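Local coordinates for protein O-methyltransferase (Burkholderia thailandensis, PDB 3MCZ) that probably transfers a methyl group from S-adenosylmethionine to a hydroxyl group of an unidentified substrate, and probably works as a dimer, at residues 268-273 with 320-325; 256-261 with 283-288; 272-277 with 329-334. All blocks are in the same frame, centred on the assembly; numbering follows the deposited sequence.

Interaction 1: 268-273 with 320-325; sequences EVIGHA and PWIAGV
Ile270 and Val325 face each other between two helices and carry most of this contact. Their side chains cross at about a right angle. The tight spot is a single methyl, Val325 CG1, which lies 3.6 Å from Ile270 CG2. The same methyl is 3.8 Å from Ile270 CB and 3.9 Å from Ile270 CD1, so it rests in the fork of the branched side chain. Val325 CG1 points across the gap because it lies anti to the backbone N (chi1 179°).

The fit is looser toward Ile322. Ile270 CD1 comes to 4.1 Å from Ile322 CG2. Toward solvent the two segments touch little. The partly exposed Trp321 brings its CZ3 no closer than 4.8 Å to Ile270 CD1, but the second methyl of Val325, CG2, lies over one face of its indole, near the rim. Glu268 points away from the contact and pairs with Arg264 in a salt bridge.

The contact of 268-273 with 320-325 is aliphatic; elsewhere on the same helices Trp321 and Val325 also pack on Arg267. On the sheet side, Ile322 packs on Ile285 and Thr287 of strand 281-288, Ile270 meets Leu258, and Ala273 reaches Leu254 of strand 251-255.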
loop_
_atom_site.group_PDB
_atom_site.type_symbol
_atom_site.label_atom_id
_atom_site.label_comp_id
_atom_site.label_asym_id
_atom_site.label_seq_id
_atom_site.Cartn_x
_atom_site.Cartn_y
_atom_site.Cartn_z
ATOM N N GLU A 268 9.640 -30.284 -16.390
ATOM C CA GLU A 268 8.906 -31.528 -16.525
ATOM C C GLU A 268 7.483 -31.354 -17.033
ATOM O O GLU A 268 7.027 -32.164 -17.840
ATOM C CB GLU A 268 8.884 -32.274 -15.192
ATOM C CG GLU A 268 10.270 -32.814 -14.864
ATOM C CD GLU A 268 10.431 -33.268 -13.431
ATOM O OE1 GLU A 268 9.635 -32.859 -12.547
ATOM O OE2 GLU A 268 11.409 -34.012 -13.195
ATOM N N VAL A 269 6.800 -30.312 -16.567
ATOM C CA VAL A 269 5.417 -30.026 -16.969
ATOM C C VAL A 269 5.365 -29.661 -18.444
ATOM O O VAL A 269 4.480 -30.088 -19.147
ATOM C CB VAL A 269 4.827 -28.900 -16.154
ATOM C CG1 VAL A 269 3.470 -28.395 -16.764
ATOM C CG2 VAL A 269 4.611 -29.392 -14.709
ATOM N N ILE A 270 6.311 -28.851 -18.883
ATOM C CA ILE A 270 6.386 -28.428 -20.281
ATOM C C ILE A 270 6.619 -29.648 -21.160
ATOM O O ILE A 270 5.954 -29.822 -22.175
ATOM C CB ILE A 270 7.478 -27.377 -20.503
ATOM C CG1 ILE A 270 7.093 -26.068 -19.824
ATOM C CG2 ILE A 270 7.693 -27.130 -21.999
ATOM C CD1 ILE A 270 8.246 -25.094 -19.673
ATOM N N GLY A 271 7.553 -30.516 -20.772
ATOM C CA GLY A 271 7.761 -31.749 -21.507
ATOM C C GLY A 271 6.550 -32.668 -21.636
ATOM O O GLY A 271 6.270 -33.206 -22.709
ATOM N N HIS A 272 5.847 -32.861 -20.532
ATOM C CA HIS A 272 4.663 -33.694 -20.529
ATOM C C HIS A 272 3.594 -33.070 -21.431
ATOM O O HIS A 272 2.918 -33.778 -22.193
ATOM C CB HIS A 272 4.103 -33.798 -19.122
ATOM C CG HIS A 272 4.988 -34.537 -18.166
ATOM N ND1 HIS A 272 4.966 -34.306 -16.808
ATOM C CD2 HIS A 272 5.919 -35.492 -18.372
ATOM C CE1 HIS A 272 5.853 -35.087 -16.215
ATOM N NE2 HIS A 272 6.457 -35.802 -17.146
ATOM N N ALA A 273 3.441 -31.761 -21.315
ATOM C CA ALA A 273 2.464 -31.016 -22.099
ATOM C C ALA A 273 2.738 -31.171 -23.576
ATOM O O ALA A 273 1.822 -31.436 -24.372
ATOM C CB ALA A 273 2.465 -29.526 -21.732
ATOM N N PRO A 320 12.515 -16.359 -22.289
ATOM C CA PRO A 320 13.429 -17.085 -23.158
ATOM C C PRO A 320 13.790 -18.475 -22.643
ATOM O O PRO A 320 14.056 -19.373 -23.449
ATOM C CB PRO A 320 14.688 -16.197 -23.204
ATOM C CG PRO A 320 14.179 -14.816 -22.860
ATOM C CD PRO A 320 13.095 -15.084 -21.837
ATOM N N TRP A 321 13.799 -18.659 -21.325
ATOM C CA TRP A 321 14.098 -19.977 -20.753
ATOM C C TRP A 321 12.933 -20.936 -21.048
ATOM O O TRP A 321 13.152 -22.075 -21.481
ATOM C CB TRP A 321 14.348 -19.888 -19.245
ATOM C CG TRP A 321 14.610 -21.203 -18.628
ATOM C CD1 TRP A 321 15.796 -21.859 -18.560
ATOM C CD2 TRP A 321 13.649 -22.032 -17.997
ATOM N NE1 TRP A 321 15.631 -23.068 -17.925
ATOM C CE2 TRP A 321 14.306 -23.206 -17.597
ATOM C CE3 TRP A 321 12.283 -21.914 -17.771
ATOM C CZ2 TRP A 321 13.649 -24.241 -16.932
ATOM C CZ3 TRP A 321 11.632 -22.948 -17.092
ATOM C CH2 TRP A 321 12.325 -24.084 -16.674
ATOM N N ILE A 322 11.708 -20.466 -20.827
ATOM C CA ILE A 322 10.525 -21.261 -21.188
ATOM C C ILE A 322 10.564 -21.643 -22.683
ATOM O O ILE A 322 10.350 -22.801 -23.046
ATOM C CB ILE A 322 9.196 -20.539 -20.844
ATOM C CG1 ILE A 322 9.111 -20.294 -19.331
ATOM C CG2 ILE A 322 8.014 -21.381 -21.340
ATOM C CD1 ILE A 322 7.954 -19.306 -18.829
ATOM N N ALA A 323 10.841 -20.666 -23.541
ATOM C CA ALA A 323 10.880 -20.927 -24.954
ATOM C C ALA A 323 11.919 -21.977 -25.305
ATOM O O ALA A 323 11.658 -22.846 -26.157
ATOM C CB ALA A 323 11.099 -19.616 -25.758
ATOM N N GLY A 324 13.086 -21.943 -24.651
ATOM C CA GLY A 324 14.134 -22.948 -24.887
ATOM C C GLY A 324 13.687 -24.339 -24.472
ATOM O O GLY A 324 13.986 -25.311 -25.168
ATOM N N VAL A 325 12.922 -24.440 -23.381
ATOM C CA VAL A 325 12.397 -25.747 -22.960
ATOM C C VAL A 325 11.431 -26.345 -24.002
ATOM O O VAL A 325 11.498 -27.531 -24.354
ATOM C CB VAL A 325 11.729 -25.693 -21.587
ATOM C CG1 VAL A 325 11.195 -27.086 -21.246
ATOM C CG2 VAL A 325 12.726 -25.203 -20.507
#

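Interaction 2: 256-261 with 283-288; sequences DCLHYF and LLILTM
Leu286 O is gripped by two donors. Asp256 N donates to it at 2.8 Å, in a somewhat bent bond with an N-H...O angle of 147°. The donor is tilted 27° from the carbonyl plane. Water 2 also donates to Leu286 O, at 2.9 Å. The same water accepts from Cys257 N at 3.0 Å, so two successive amides of the 256-261 loop are tied to one strand carbonyl, one directly and one through water.

A second bridge runs further along the strand. Water 1 accepts from Met288 N (a selenomethionine) at 2.9 Å and donates to Asp256 OD1 at 3.2 Å. It also meets His259 ND1. The main partner of Asp256 OD1 is Tyr341 OH, outside the two segments. Water 3 gives a short bond to Thr287 OG1, at 2.6 Å, and makes a weak one to His259 ND1. Waters 1 and 3 lie between the imidazole and the strand.

The apolar part is small. Leu258 CD1 touches Ile285 CG2 at 3.6 Å, and the two side chains cross at about a right angle. This Ile285 methyl reaches the leucine from a position anti to the backbone N. Asp256 has left-handed backbone angles (phi 56°), which turn the chain out of strand 251-255 just as its N-H meets Leu286 O.

The loop therefore leaves the end of strand 251-255 beside its parallel neighbour, strand 281-288. Helix 263-275 follows, and strand 281-288 completes the beta-alpha-beta crossover. Ile322 of helix 319-328 packs on Leu258 and Ile285, while strand 341-347 borders the other edge of strand 281-288.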
loop_
_atom_site.group_PDB
_atom_site.type_symbol
_atom_site.label_atom_id
_atom_site.label_comp_id
_atom_site.label_asym_id
_atom_site.label_seq_id
_atom_site.Cartn_x
_atom_site.Cartn_y
_atom_site.Cartn_z
ATOM N N ASP A 256 -0.812 -19.175 -17.937
ATOM C CA ASP A 256 -0.631 -18.341 -16.743
ATOM C C ASP A 256 -0.599 -19.223 -15.501
ATOM O O ASP A 256 -1.275 -18.911 -14.516
ATOM C CB ASP A 256 -1.787 -17.322 -16.690
ATOM C CG ASP A 256 -1.526 -16.106 -15.796
ATOM O OD1 ASP A 256 -0.359 -15.757 -15.512
ATOM O OD2 ASP A 256 -2.546 -15.465 -15.413
ATOM N N CYS A 257 0.201 -20.306 -15.549
ATOM C CA CYS A 257 0.306 -21.297 -14.462
ATOM C C CYS A 257 1.704 -21.852 -14.201
ATOM O O CYS A 257 1.925 -22.504 -13.177
ATOM C CB CYS A 257 -0.634 -22.477 -14.709
ATOM S SG CYS A 257 -0.213 -23.411 -16.238
ATOM N N LEU A 258 2.668 -21.623 -15.097
ATOM C CA LEU A 258 4.015 -22.165 -14.859
ATOM C C LEU A 258 4.719 -21.588 -13.628
ATOM O O LEU A 258 5.643 -22.221 -13.053
ATOM C CB LEU A 258 4.891 -22.034 -16.115
ATOM C CG LEU A 258 4.650 -23.039 -17.263
ATOM C CD1 LEU A 258 5.535 -22.632 -18.435
ATOM C CD2 LEU A 258 4.921 -24.495 -16.872
ATOM N N HIS A 259 4.255 -20.428 -13.164
ATOM C CA HIS A 259 4.835 -19.794 -12.024
ATOM C C HIS A 259 4.466 -20.424 -10.663
ATOM O O HIS A 259 4.913 -19.925 -9.647
ATOM C CB HIS A 259 4.519 -18.298 -12.022
ATOM C CG HIS A 259 3.068 -18.000 -12.158
ATOM N ND1 HIS A 259 2.494 -17.639 -13.353
ATOM C CD2 HIS A 259 2.061 -18.070 -11.257
ATOM C CE1 HIS A 259 1.193 -17.483 -13.183
ATOM N NE2 HIS A 259 0.906 -17.721 -11.915
ATOM N N TYR A 260 3.664 -21.489 -10.662
ATOM C CA TYR A 260 3.466 -22.311 -9.472
ATOM C C TYR A 260 4.546 -23.366 -9.271
ATOM O O TYR A 260 4.579 -24.030 -8.240
ATOM C CB TYR A 260 2.101 -23.021 -9.526
ATOM C CG TYR A 260 0.965 -22.070 -9.301
ATOM C CD1 TYR A 260 0.606 -21.691 -8.028
ATOM C CD2 TYR A 260 0.268 -21.533 -10.380
ATOM C CE1 TYR A 260 -0.433 -20.813 -7.820
ATOM C CE2 TYR A 260 -0.756 -20.652 -10.194
ATOM C CZ TYR A 260 -1.115 -20.302 -8.924
ATOM O OH TYR A 260 -2.146 -19.422 -8.743
ATOM N N PHE A 261 5.427 -23.513 -10.254
ATOM C CA PHE A 261 6.408 -24.580 -10.257
ATOM C C PHE A 261 7.817 -24.017 -10.104
ATOM O O PHE A 261 8.092 -22.936 -10.625
ATOM C CB PHE A 261 6.277 -25.353 -11.558
ATOM C CG PHE A 261 4.943 -25.997 -11.734
ATOM C CD1 PHE A 261 4.552 -27.058 -10.905
ATOM C CD2 PHE A 261 4.034 -25.509 -12.655
ATOM C CE1 PHE A 261 3.269 -27.654 -11.051
ATOM C CE2 PHE A 261 2.768 -26.090 -12.806
ATOM C CZ PHE A 261 2.397 -27.174 -11.997
ATOM N N LEU A 283 1.275 -26.332 -28.754
ATOM C CA LEU A 283 1.299 -26.098 -27.325
ATOM C C LEU A 283 1.288 -24.575 -27.102
ATOM O O LEU A 283 2.130 -23.839 -27.682
ATOM C CB LEU A 283 2.597 -26.684 -26.734
ATOM C CG LEU A 283 2.833 -26.388 -25.241
ATOM C CD1 LEU A 283 1.670 -26.894 -24.356
ATOM C CD2 LEU A 283 4.173 -26.944 -24.732
ATOM N N LEU A 284 0.346 -24.092 -26.286
ATOM C CA LEU A 284 0.246 -22.671 -25.988
ATOM C C LEU A 284 0.651 -22.456 -24.549
ATOM O O LEU A 284 0.143 -23.130 -23.658
ATOM C CB LEU A 284 -1.173 -22.139 -26.173
ATOM C CG LEU A 284 -1.828 -22.370 -27.532
ATOM C CD1 LEU A 284 -3.221 -21.715 -27.587
ATOM C CD2 LEU A 284 -0.947 -21.906 -28.715
ATOM N N ILE A 285 1.579 -21.530 -24.333
ATOM C CA ILE A 285 1.944 -21.128 -22.985
ATOM C C ILE A 285 1.841 -19.617 -22.853
ATOM O O ILE A 285 2.530 -18.887 -23.521
ATOM C CB ILE A 285 3.361 -21.550 -22.608
ATOM C CG1 ILE A 285 3.566 -23.076 -22.785
ATOM C CG2 ILE A 285 3.674 -21.075 -21.143
ATOM C CD1 ILE A 285 5.023 -23.565 -22.603
ATOM N N LEU A 286 0.957 -19.171 -21.977
ATOM C CA LEU A 286 0.807 -17.773 -21.683
ATOM C C LEU A 286 1.567 -17.506 -20.388
ATOM O O LEU A 286 1.348 -18.176 -19.380
ATOM C CB LEU A 286 -0.661 -17.474 -21.487
ATOM C CG LEU A 286 -1.026 -16.020 -21.291
ATOM C CD1 LEU A 286 -0.667 -15.189 -22.533
ATOM C CD2 LEU A 286 -2.542 -15.965 -20.995
ATOM N N THR A 287 2.454 -16.529 -20.417
ATOM C CA THR A 287 3.312 -16.271 -19.292
ATOM C C THR A 287 3.661 -14.776 -19.232
ATOM O O THR A 287 3.815 -14.108 -20.276
ATOM C CB THR A 287 4.555 -17.177 -19.355
ATOM O OG1 THR A 287 5.305 -17.016 -18.158
ATOM C CG2 THR A 287 5.475 -16.842 -20.574
HETATM N N MSE A 288 3.764 -14.224 -18.027
HETATM C CA MSE A 288 4.159 -12.826 -17.926
HETATM C C MSE A 288 5.568 -12.659 -18.489
HETATM O O MSE A 288 6.489 -13.398 -18.142
HETATM C CB MSE A 288 4.155 -12.301 -16.492
HETATM C CG MSE A 288 4.519 -10.794 -16.466
HETATM SE SE MSE A 288 4.091 -10.008 -14.748
HETATM C CE MSE A 288 2.213 -10.429 -15.010
HETATM O O HOH W 1 2.800 -15.708 -15.727
HETATM O O HOH W 2 2.039 -20.564 -17.958
HETATM O O HOH W 3 4.554 -18.381 -16.038
#

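Interaction 3: 272-277 with 329-334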
loop_
_atom_site.group_PDB
_atom_site.type_symbol
_atom_site.label_atom_id
_atom_site.label_comp_id
_atom_site.label_asym_id
_atom_site.label_seq_id
_atom_site.Cartn_x
_atom_site.Cartn_y
_atom_site.Cartn_z
ATOM N N HIS A 272 5.847 -32.861 -20.532
ATOM C CA HIS A 272 4.663 -33.694 -20.529
ATOM C C HIS A 272 3.594 -33.070 -21.431
ATOM O O HIS A 272 2.918 -33.778 -22.193
ATOM C CB HIS A 272 4.103 -33.798 -19.122
ATOM C CG HIS A 272 4.988 -34.537 -18.166
ATOM N ND1 HIS A 272 4.966 -34.306 -16.808
ATOM C CD2 HIS A 272 5.919 -35.492 -18.372
ATOM C CE1 HIS A 272 5.853 -35.087 -16.215
ATOM N NE2 HIS A 272 6.457 -35.802 -17.146
ATOM N N ALA A 273 3.441 -31.761 -21.315
ATOM C CA ALA A 273 2.464 -31.016 -22.099
ATOM C C ALA A 273 2.738 -31.171 -23.576
ATOM O O ALA A 273 1.822 -31.436 -24.372
ATOM C CB ALA A 273 2.465 -29.526 -21.732
ATOM N N ALA A 274 4.001 -30.991 -23.927
ATOM C CA ALA A 274 4.425 -31.081 -25.309
ATOM C C ALA A 274 4.122 -32.501 -25.832
ATOM O O ALA A 274 3.680 -32.651 -26.957
ATOM C CB ALA A 274 5.888 -30.764 -25.429
ATOM N N GLY A 275 4.342 -33.520 -25.004
ATOM C CA GLY A 275 4.068 -34.900 -25.409
ATOM C C GLY A 275 2.596 -35.141 -25.771
ATOM O O GLY A 275 2.272 -36.056 -26.536
ATOM N N LEU A 276 1.691 -34.311 -25.245
ATOM C CA LEU A 276 0.260 -34.454 -25.575
ATOM C C LEU A 276 -0.108 -33.892 -26.957
ATOM O O LEU A 276 -1.190 -34.201 -27.469
ATOM C CB LEU A 276 -0.610 -33.772 -24.532
ATOM C CG LEU A 276 -0.669 -34.272 -23.083
ATOM C CD1 LEU A 276 -1.444 -33.261 -22.304
ATOM C CD2 LEU A 276 -1.356 -35.612 -23.078
ATOM N N VAL A 277 0.768 -33.083 -27.548
ATOM C CA VAL A 277 0.481 -32.363 -28.780
ATOM C C VAL A 277 0.567 -33.295 -30.019
ATOM O O VAL A 277 1.627 -33.832 -30.322
ATOM C CB VAL A 277 1.440 -31.173 -28.992
ATOM C CG1 VAL A 277 1.125 -30.469 -30.357
ATOM C CG2 VAL A 277 1.373 -30.162 -27.802
ATOM N N ALA A 329 11.885 -29.746 -26.344
ATOM C CA ALA A 329 10.853 -30.780 -26.501
ATOM C C ALA A 329 10.561 -31.108 -27.951
ATOM O O ALA A 329 9.737 -31.963 -28.233
ATOM C CB ALA A 329 9.553 -30.399 -25.738
ATOM N N GLY A 330 11.248 -30.450 -28.879
ATOM C CA GLY A 330 11.095 -30.720 -30.297
ATOM C C GLY A 330 10.006 -29.926 -30.998
ATOM O O GLY A 330 9.577 -30.320 -32.067
ATOM N N LEU A 331 9.536 -28.826 -30.415
ATOM C CA LEU A 331 8.495 -28.016 -31.048
ATOM C C LEU A 331 9.106 -26.723 -31.589
ATOM O O LEU A 331 10.082 -26.228 -31.043
ATOM C CB LEU A 331 7.364 -27.680 -30.070
ATOM C CG LEU A 331 6.649 -28.832 -29.364
ATOM C CD1 LEU A 331 5.529 -28.295 -28.443
ATOM C CD2 LEU A 331 6.085 -29.820 -30.361
ATOM N N ALA A 332 8.568 -26.213 -32.687
ATOM C CA ALA A 332 9.040 -24.942 -33.265
ATOM C C ALA A 332 8.291 -23.850 -32.537
ATOM O O ALA A 332 7.062 -23.953 -32.407
ATOM C CB ALA A 332 8.715 -24.886 -34.769
ATOM N N VAL A 333 8.973 -22.812 -32.057
ATOM C CA VAL A 333 8.328 -21.832 -31.178
ATOM C C VAL A 333 8.024 -20.553 -31.925
ATOM O O VAL A 333 8.902 -20.001 -32.577
ATOM C CB VAL A 333 9.215 -21.516 -29.962
ATOM C CG1 VAL A 333 8.593 -20.379 -29.083
ATOM C CG2 VAL A 333 9.411 -22.779 -29.198
ATOM N N GLY A 334 6.768 -20.130 -31.878
ATOM C CA GLY A 334 6.352 -18.783 -32.260
ATOM C C GLY A 334 5.928 -18.016 -31.015
ATOM O O GLY A 334 5.812 -18.579 -29.953
#
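The methyl group of Ala274 meets two residues of the turn that leads into strand 332-338. Ala274 CB lies 3.7 Å from Ala329 CB, a methyl-to-methyl contact. It also lies 3.9 Å from Leu331 CD1. The contact is wholly apolar, and the small alanines let the backbones come close: their CA atoms are 6.5 Å apart. Leu331 reaches Ala274 with an extended side chain. Its CG sits beside the backbone N (chi1 -56°), and chi2 is near 180°, which carries CD1 forward to the helix. Val277 is turned toward the 329-334 segment but stays looser, with Val277 CG2 4.6 Å from Leu331 CD1.

The next shell sets the backbones. Helix 319-328 is closed by a Schellman motif at Gly330, whose positive phi (89°) suits a glycine. This turn places Ala329 and Leu331 so that both point at Ala274. On the other side, Leu276 N bonds Ala273 O at 3.0 Å, and Val277 N bonds Ala274 O at 3.0 Å. Arg348 binds the carbonyls of both Ala274 and Val277, and Leu331 packs on Arg348 as well. Leu331 also touches Leu283 and Val326, which back it from the sheet and the helix.

Further out, Ala332 and Gly334 pair through backbone bonds with Gln347 and Ile345 of strand 341-347. Strand 332-338 is the outermost strand on that side of the sheet within the chain. It runs antiparallel to strand 341-347, which lies between it and strand 281-288. The contact thus joins a crossover helix to the turn before the edge strand, in the 3-2-1-4-5-7-6 sheet order characteristic of the Rossmann-like class I S-adenosylmethionine-dependent methyltransferases.

The touching residues of interaction 1 are all buried, while interaction 3 comes nearer the surface: Ala329 is partly exposed and Gly330 beside it exposed. Both share helix 263-275, and their partners follow each other in the chain: helix 319-328, then the turn into strand 332-338. Both are apolar, but interaction 3 lies farthest from the centre of the chain and centres on an alanine-alanine methyl contact. Interaction 2 lies closest to that centre and combines a direct backbone bond and three bridging waters with one apolar pair. Interactions 1 and 2 meet at several points, among them Ile270 CD1 to Leu258 CD1 (3.9 Å). Leu283 connects interactions 2 and 3 through Leu331, Ala273 and Val277.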